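Local coordinates for protein PKS (Streptomyces sp. CNQ431, PDB 5YDA) that forms the acyltransferase domain of the splenocin polyketide synthase SpnD, broadly selective for its acyl units, which it probably transfers to an acyl carrier protein, at residues R227-S232 / A295-H300; A241-V246 / A257-P262. All coordinates share one frame; numbering follows the deposited sequence.

How the contacts relate
Both contacts lie in the acyltransferase domain of the chain, with centres about 20 Å apart, and contact 2 is nested within the loop that contact 1 closes. Contact 1 ties the last turn of helix 215-231, before the chain enters the four-stranded antiparallel sheet, to the loop that follows that sheet's last strand, 288-290. Contact 2 lies within the small subdomain, where short helix 243-246 meets the end of edge strand 254-261. The two meet at His-298 and Ala-257, which are packed together. Contact 1 thus marks both chain crossings into the sheet subdomain, beside the probable active site, and contact 2 a surface corner of it.

Contact 1 of 2, residues R227-S232 / A295-H300; sequences RLIASS and AAAHSH
With chi1 at -77°, Ile-229 sets its CG2 branch anti to the backbone N, and this methyl is what reaches the 295-300 loop. It touches two alanine methyls, Ala-295 CB at 4.0 Å and Ala-297 CB at 4.1 Å, so that one branch packs against two residues from alternate positions of the loop. Between those alanines the backbone is held through a water, which donates to Ile-229 O at 2.9 Å and accepts from Ala-296 N at 2.8 Å. The carbonyl in the last turn of the helix is thereby linked to the loop without direct bonding. Each side is also braced internally. Ser-232 OG donates to Leu-228 O over 2.9 Å, with a C=O...donor angle of 158°, folding the serine back over the helix end, while Ser-299 OG donates to Ala-296 O and ties off the loop. Just past Ala-297, His-298 NE2 is hydrogen-bonded to Ser-200 OG of the GHSLG sequence, probably the Ser-His pair of the acyltransferase active site, and His-298 ND1 bonds to Arg-351 O. Leu-302 also touches Ile-229. The contact joins the end of helix 215-231 to the loop between strand 288-290 and helix 306-313, with strand 264-269 lying against Ala-296 and Ser-299.

Contact 2 of 2, residues A241-V246 / A257-P262; sequences ACADTV and AAVNSP
The peptide group joining Ala-241 to Cys-242 turns a face toward the carbonyl of Pro-262. Pro-262 O sits above that face, 3.4 Å from Cys-242 N, too far out of the peptide plane for a hydrogen bond. Beyond the peptide, the same oxygen comes within 3.0 Å of Cys-242 CB, a tight approach that is doubtful in detail. The Ser-261–Pro-262 peptide is engaged differently: a water donates to Ser-261 O at 3.0 Å, from well outside the peptide plane, and accepts from Ala-243 N at 2.7 Å. Cys-242 occupies the N-cap position of helix 243-246, and its O receives weak bonds from Thr-245 N and Val-246 N. The water therefore occupies a first-turn N-H of the helix and connects it to the end of the strand. Helix and strand follow one another in the small subdomain, whose antiparallel sheet, ordered 254-261, 264-269, 235-239, 288-290, has the ferredoxin-like topology known for acyltransferase domains. Near its end the strand carries a classic beta bulge, Asn-260 and Ser-261 both facing Ala-264. Apolar packing is confined to one pair. Val-259, with CG1 anti to its N (chi1 178°), presents both methyls to Ala-243 CB, CG2 at 3.9 Å and CG1 at 4.1 Å. Val-259 also forms backbone bonds with Val-353 and Ala-356, and Asn-260 OD1 is bonded to NE2 of His-199, the neighbour of Ser-200. Helix 378-387 borders the turn, with Leu-382 touching Asn-260 and Ser-261, and Arg-386 touching Pro-262.

Contact 1 of 2, residues R227-S232 / A295-H300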
ATOM      1  N   ARG A 227     -11.054  -0.323  18.054  1.00 25.12           N
ATOM      2  CA  ARG A 227     -11.758  -0.936  19.183  1.00 26.07           C
ATOM      3  C   ARG A 227     -13.262  -0.729  19.081  1.00 24.15           C
ATOM      4  O   ARG A 227     -14.039  -1.637  19.398  1.00 25.11           O
ATOM      5  CB  ARG A 227     -11.255  -0.374  20.514  1.00 26.58           C
ATOM      6  CG  ARG A 227      -9.804  -0.669  20.806  1.00 25.41           C
ATOM      7  CD  ARG A 227      -9.418  -0.056  22.135  1.00 25.16           C
ATOM      8  NE  ARG A 227      -8.114  -0.538  22.565  1.00 27.45           N
ATOM      9  CZ  ARG A 227      -7.099   0.253  22.865  1.00 29.78           C
ATOM     10  NH1 ARG A 227      -7.246   1.572  22.792  1.00 26.15           N
ATOM     11  NH2 ARG A 227      -5.952  -0.274  23.255  1.00 30.60           N
ATOM     12  N   LEU A 228     -13.693   0.464  18.654  1.00 20.81           N
ATOM     13  CA  LEU A 228     -15.126   0.727  18.513  1.00 25.92           C
ATOM     14  C   LEU A 228     -15.745  -0.121  17.398  1.00 28.98           C
ATOM     15  O   LEU A 228     -16.869  -0.614  17.538  1.00 29.22           O
ATOM     16  CB  LEU A 228     -15.374   2.213  18.262  1.00 23.33           C
ATOM     17  CG  LEU A 228     -15.099   3.123  19.477  1.00 31.32           C
ATOM     18  CD1 LEU A 228     -15.161   4.591  19.087  1.00 25.92           C
ATOM     19  CD2 LEU A 228     -16.083   2.836  20.624  1.00 27.24           C
ATOM     20  N   ILE A 229     -15.033  -0.309  16.289  1.00 27.35           N
ATOM     21  CA  ILE A 229     -15.551  -1.191  15.250  1.00 28.01           C
ATOM     22  C   ILE A 229     -15.622  -2.626  15.765  1.00 26.33           C
ATOM     23  O   ILE A 229     -16.657  -3.288  15.646  1.00 23.68           O
ATOM     24  CB  ILE A 229     -14.700  -1.077  13.970  1.00 24.62           C
ATOM     25  CG1 ILE A 229     -15.046   0.217  13.226  1.00 23.93           C
ATOM     26  CG2 ILE A 229     -14.936  -2.279  13.068  1.00 24.96           C
ATOM     27  CD1 ILE A 229     -14.016   0.654  12.197  1.00 20.50           C
ATOM     28  N   ALA A 230     -14.540  -3.112  16.385  1.00 23.19           N
ATOM     29  CA  ALA A 230     -14.517  -4.501  16.842  1.00 27.39           C
ATOM     30  C   ALA A 230     -15.591  -4.763  17.893  1.00 30.37           C
ATOM     31  O   ALA A 230     -16.220  -5.825  17.893  1.00 32.86           O
ATOM     32  CB  ALA A 230     -13.138  -4.872  17.390  1.00 23.09           C
ATOM     33  N   SER A 231     -15.842  -3.800  18.777  1.00 29.86           N
ATOM     34  CA  SER A 231     -16.829  -4.048  19.821  1.00 32.77           C
ATOM     35  C   SER A 231     -18.250  -4.025  19.278  1.00 29.59           C
ATOM     36  O   SER A 231     -19.156  -4.521  19.945  1.00 31.34           O
ATOM     37  CB  SER A 231     -16.682  -3.032  20.963  1.00 29.72           C
ATOM     38  OG  SER A 231     -17.176  -1.741  20.581  1.00 36.79           O
ATOM     39  N   SER A 232     -18.473  -3.470  18.088  1.00 28.29           N
ATOM     40  CA  SER A 232     -19.826  -3.434  17.540  1.00 31.63           C
ATOM     41  C   SER A 232     -20.308  -4.773  16.975  1.00 31.30           C
ATOM     42  O   SER A 232     -21.497  -4.897  16.660  1.00 30.86           O
ATOM     43  CB  SER A 232     -19.922  -2.369  16.454  1.00 27.97           C
ATOM     44  OG  SER A 232     -19.641  -1.096  17.010  1.00 31.63           O
ATOM     45  N   ALA A 295     -16.402  -8.437  12.273  1.00 34.81           N
ATOM     46  CA  ALA A 295     -16.834  -7.077  12.438  1.00 28.12           C
ATOM     47  C   ALA A 295     -17.598  -6.629  11.228  1.00 27.12           C
ATOM     48  O   ALA A 295     -17.551  -7.236  10.229  1.00 23.29           O
ATOM     49  CB  ALA A 295     -15.649  -6.188  12.660  1.00 33.08           C
ATOM     50  N   ALA A 296     -18.276  -5.518  11.351  1.00 29.00           N
ATOM     51  CA  ALA A 296     -19.064  -4.957  10.296  1.00 26.71           C
ATOM     52  C   ALA A 296     -18.823  -3.481  10.034  1.00 34.11           C
ATOM     53  O   ALA A 296     -19.709  -2.670  10.134  1.00 52.30           O
ATOM     54  CB  ALA A 296     -20.522  -5.208  10.574  1.00 31.18           C
ATOM     55  N   ALA A 297     -17.617  -3.136   9.671  1.00 25.70           N
ATOM     56  CA  ALA A 297     -17.306  -1.760   9.359  1.00 28.65           C
ATOM     57  C   ALA A 297     -18.126  -1.272   8.163  1.00 28.02           C
ATOM     58  O   ALA A 297     -18.507  -2.029   7.329  1.00 23.91           O
ATOM     59  CB  ALA A 297     -15.846  -1.631   9.078  1.00 19.75           C
ATOM     60  N   HIS A 298     -18.378   0.010   8.092  1.00 20.96           N
ATOM     61  CA  HIS A 298     -19.112   0.624   7.002  1.00 26.47           C
ATOM     62  C   HIS A 298     -20.533   0.152   6.789  1.00 26.32           C
ATOM     63  O   HIS A 298     -20.989   0.053   5.696  1.00 32.16           O
ATOM     64  CB  HIS A 298     -18.318   0.559   5.696  1.00 23.42           C
ATOM     65  CG  HIS A 298     -16.924   1.061   5.822  1.00 21.36           C
ATOM     66  ND1 HIS A 298     -16.608   2.382   5.704  1.00 23.20           N
ATOM     67  CD2 HIS A 298     -15.772   0.429   6.088  1.00 21.48           C
ATOM     68  CE1 HIS A 298     -15.330   2.547   5.907  1.00 21.94           C
ATOM     69  NE2 HIS A 298     -14.797   1.376   6.140  1.00 21.63           N
ATOM     70  N   SER A 299     -21.215  -0.108   7.868  1.00 25.02           N
ATOM     71  CA  SER A 299     -22.600  -0.570   7.890  1.00 25.63           C
ATOM     72  C   SER A 299     -23.355   0.006   9.089  1.00 32.84           C
ATOM     73  O   SER A 299     -22.774   0.577  10.021  1.00 27.86           O
ATOM     74  CB  SER A 299     -22.689  -2.093   7.927  1.00 25.32           C
ATOM     75  OG  SER A 299     -22.524  -2.598   9.236  1.00 23.61           O
ATOM     76  N   HIS A 300     -24.678  -0.190   9.060  1.00 31.12           N
ATOM     77  CA  HIS A 300     -25.552   0.285  10.127  1.00 32.77           C
ATOM     78  C   HIS A 300     -25.129  -0.251  11.494  1.00 30.55           C
ATOM     79  O   HIS A 300     -25.385   0.396  12.516  1.00 34.98           O
ATOM     80  CB  HIS A 300     -26.990  -0.125   9.821  1.00 30.77           C
ATOM     81  CG  HIS A 300     -27.185  -1.604   9.830  1.00 32.05           C
ATOM     82  ND1 HIS A 300     -26.860  -2.402   8.749  1.00 32.09           N
ATOM     83  CD2 HIS A 300     -27.597  -2.442  10.812  1.00 27.11           C
ATOM     84  CE1 HIS A 300     -27.099  -3.665   9.056  1.00 32.54           C
ATOM     85  NE2 HIS A 300     -27.543  -3.718  10.303  1.00 33.95           N
TER
HETATM   86  O   HOH W   1     -18.661  -3.937  13.689  1.00 23.10           O

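Contact 2 of 2, residues A241-V246 / A257-P262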
ATOM      1  N   ALA A 241     -18.110 -10.314  -7.179  1.00 27.54           N
ATOM      2  CA  ALA A 241     -19.044  -9.925  -8.215  1.00 27.42           C
ATOM      3  C   ALA A 241     -19.247  -8.428  -8.072  1.00 31.88           C
ATOM      4  O   ALA A 241     -19.019  -7.855  -7.004  1.00 28.73           O
ATOM      5  CB  ALA A 241     -20.369 -10.667  -8.097  1.00 27.46           C
ATOM      6  N   CYS A 242     -19.668  -7.800  -9.159  1.00 30.42           N
ATOM      7  CA  CYS A 242     -19.855  -6.359  -9.160  1.00 35.47           C
ATOM      8  C   CYS A 242     -21.075  -5.978  -8.338  1.00 38.63           C
ATOM      9  O   CYS A 242     -21.990  -6.779  -8.115  1.00 38.55           O
ATOM     10  CB  CYS A 242     -20.021  -5.825 -10.570  1.00 39.73           C
ATOM     11  SG  CYS A 242     -21.513  -6.416 -11.334  1.00 49.60           S
ATOM     12  N   ALA A 243     -21.073  -4.727  -7.880  1.00 36.82           N
ATOM     13  CA  ALA A 243     -22.098  -4.270  -6.954  1.00 41.87           C
ATOM     14  C   ALA A 243     -23.499  -4.395  -7.541  1.00 44.40           C
ATOM     15  O   ALA A 243     -24.449  -4.664  -6.798  1.00 43.01           O
ATOM     16  CB  ALA A 243     -21.809  -2.824  -6.548  1.00 35.99           C
ATOM     17  N   ASP A 244     -23.650  -4.193  -8.858  1.00 45.03           N
ATOM     18  CA  ASP A 244     -24.964  -4.294  -9.495  1.00 44.79           C
ATOM     19  C   ASP A 244     -25.583  -5.674  -9.291  1.00 45.29           C
ATOM     20  O   ASP A 244     -26.799  -5.798  -9.112  1.00 50.98           O
ATOM     21  CB  ASP A 244     -24.853  -3.984 -10.988  1.00 49.02           C
ATOM     22  CG  ASP A 244     -24.726  -2.496 -11.266  1.00 60.78           C
ATOM     23  OD1 ASP A 244     -24.381  -2.130 -12.412  1.00 64.77           O
ATOM     24  OD2 ASP A 244     -24.974  -1.691 -10.335  1.00 59.50           O
ATOM     25  N   THR A 245     -24.764  -6.721  -9.315  1.00 41.25           N
ATOM     26  CA  THR A 245     -25.271  -8.061  -9.049  1.00 39.82           C
ATOM     27  C   THR A 245     -25.612  -8.256  -7.572  1.00 36.61           C
ATOM     28  O   THR A 245     -26.520  -9.026  -7.236  1.00 38.54           O
ATOM     29  CB  THR A 245     -24.228  -9.088  -9.508  1.00 41.23           C
ATOM     30  OG1 THR A 245     -24.051  -8.980 -10.926  1.00 43.60           O
ATOM     31  CG2 THR A 245     -24.646 -10.508  -9.140  1.00 35.83           C
ATOM     32  N   VAL A 246     -24.908  -7.577  -6.676  1.00 37.04           N
ATOM     33  CA  VAL A 246     -25.118  -7.817  -5.252  1.00 35.22           C
ATOM     34  C   VAL A 246     -26.267  -6.978  -4.699  1.00 31.99           C
ATOM     35  O   VAL A 246     -27.039  -7.448  -3.855  1.00 34.22           O
ATOM     36  CB  VAL A 246     -23.802  -7.558  -4.497  1.00 38.64           C
ATOM     37  CG1 VAL A 246     -23.997  -7.748  -3.015  1.00 29.87           C
ATOM     38  CG2 VAL A 246     -22.710  -8.486  -5.038  1.00 36.65           C
ATOM     39  N   ALA A 257     -20.757  -2.467   2.134  1.00 21.11           N
ATOM     40  CA  ALA A 257     -19.632  -1.904   2.872  1.00 21.96           C
ATOM     41  C   ALA A 257     -18.570  -1.314   1.944  1.00 25.21           C
ATOM     42  O   ALA A 257     -17.964  -0.291   2.275  1.00 25.13           O
ATOM     43  CB  ALA A 257     -19.022  -2.968   3.786  1.00 19.01           C
ATOM     44  N   ALA A 258     -18.338  -1.915   0.775  1.00 24.65           N
ATOM     45  CA  ALA A 258     -17.304  -1.427  -0.133  1.00 22.66           C
ATOM     46  C   ALA A 258     -17.646  -1.838  -1.555  1.00 24.03           C
ATOM     47  O   ALA A 258     -18.156  -2.939  -1.783  1.00 26.39           O
ATOM     48  CB  ALA A 258     -15.911  -1.979   0.226  1.00 17.04           C
ATOM     49  N   VAL A 259     -17.351  -0.957  -2.506  1.00 22.63           N
ATOM     50  CA  VAL A 259     -17.374  -1.292  -3.924  1.00 20.68           C
ATOM     51  C   VAL A 259     -15.936  -1.166  -4.412  1.00 21.91           C
ATOM     52  O   VAL A 259     -15.442  -0.058  -4.659  1.00 22.76           O
ATOM     53  CB  VAL A 259     -18.333  -0.397  -4.715  1.00 29.24           C
ATOM     54  CG1 VAL A 259     -18.299  -0.739  -6.209  1.00 24.71           C
ATOM     55  CG2 VAL A 259     -19.747  -0.547  -4.166  1.00 27.12           C
ATOM     56  N   ASN A 260     -15.260  -2.303  -4.561  1.00 21.34           N
ATOM     57  CA  ASN A 260     -13.810  -2.336  -4.698  1.00 20.90           C
ATOM     58  C   ASN A 260     -13.313  -2.408  -6.138  1.00 23.95           C
ATOM     59  O   ASN A 260     -12.292  -1.789  -6.451  1.00 23.92           O
ATOM     60  CB  ASN A 260     -13.253  -3.510  -3.892  1.00 18.93           C
ATOM     61  CG  ASN A 260     -13.365  -3.266  -2.400  1.00 21.66           C
ATOM     62  OD1 ASN A 260     -13.516  -2.115  -1.976  1.00 19.18           O
ATOM     63  ND2 ASN A 260     -13.324  -4.327  -1.600  1.00 16.97           N
ATOM     64  N   SER A 261     -13.993  -3.155  -7.016  1.00 20.32           N
ATOM     65  CA  SER A 261     -13.644  -3.283  -8.429  1.00 24.44           C
ATOM     66  C   SER A 261     -14.820  -3.930  -9.159  1.00 31.42           C
ATOM     67  O   SER A 261     -15.773  -4.395  -8.508  1.00 27.94           O
ATOM     68  CB  SER A 261     -12.374  -4.120  -8.622  1.00 21.94           C
ATOM     69  OG  SER A 261     -12.698  -5.498  -8.663  1.00 21.33           O
ATOM     70  N   PRO A 262     -14.804  -3.991 -10.498  1.00 29.88           N
ATOM     71  CA  PRO A 262     -15.918  -4.645 -11.217  1.00 28.39           C
ATOM     72  C   PRO A 262     -16.175  -6.099 -10.813  1.00 28.71           C
ATOM     73  O   PRO A 262     -17.210  -6.640 -11.201  1.00 31.97           O
ATOM     74  CB  PRO A 262     -15.489  -4.553 -12.688  1.00 23.55           C
ATOM     75  CG  PRO A 262     -14.683  -3.288 -12.751  1.00 24.71           C
ATOM     76  CD  PRO A 262     -13.909  -3.270 -11.426  1.00 25.35           C
TER
HETATM   77  O   HOH W   2     -18.679  -3.531  -8.333  1.00 33.83           O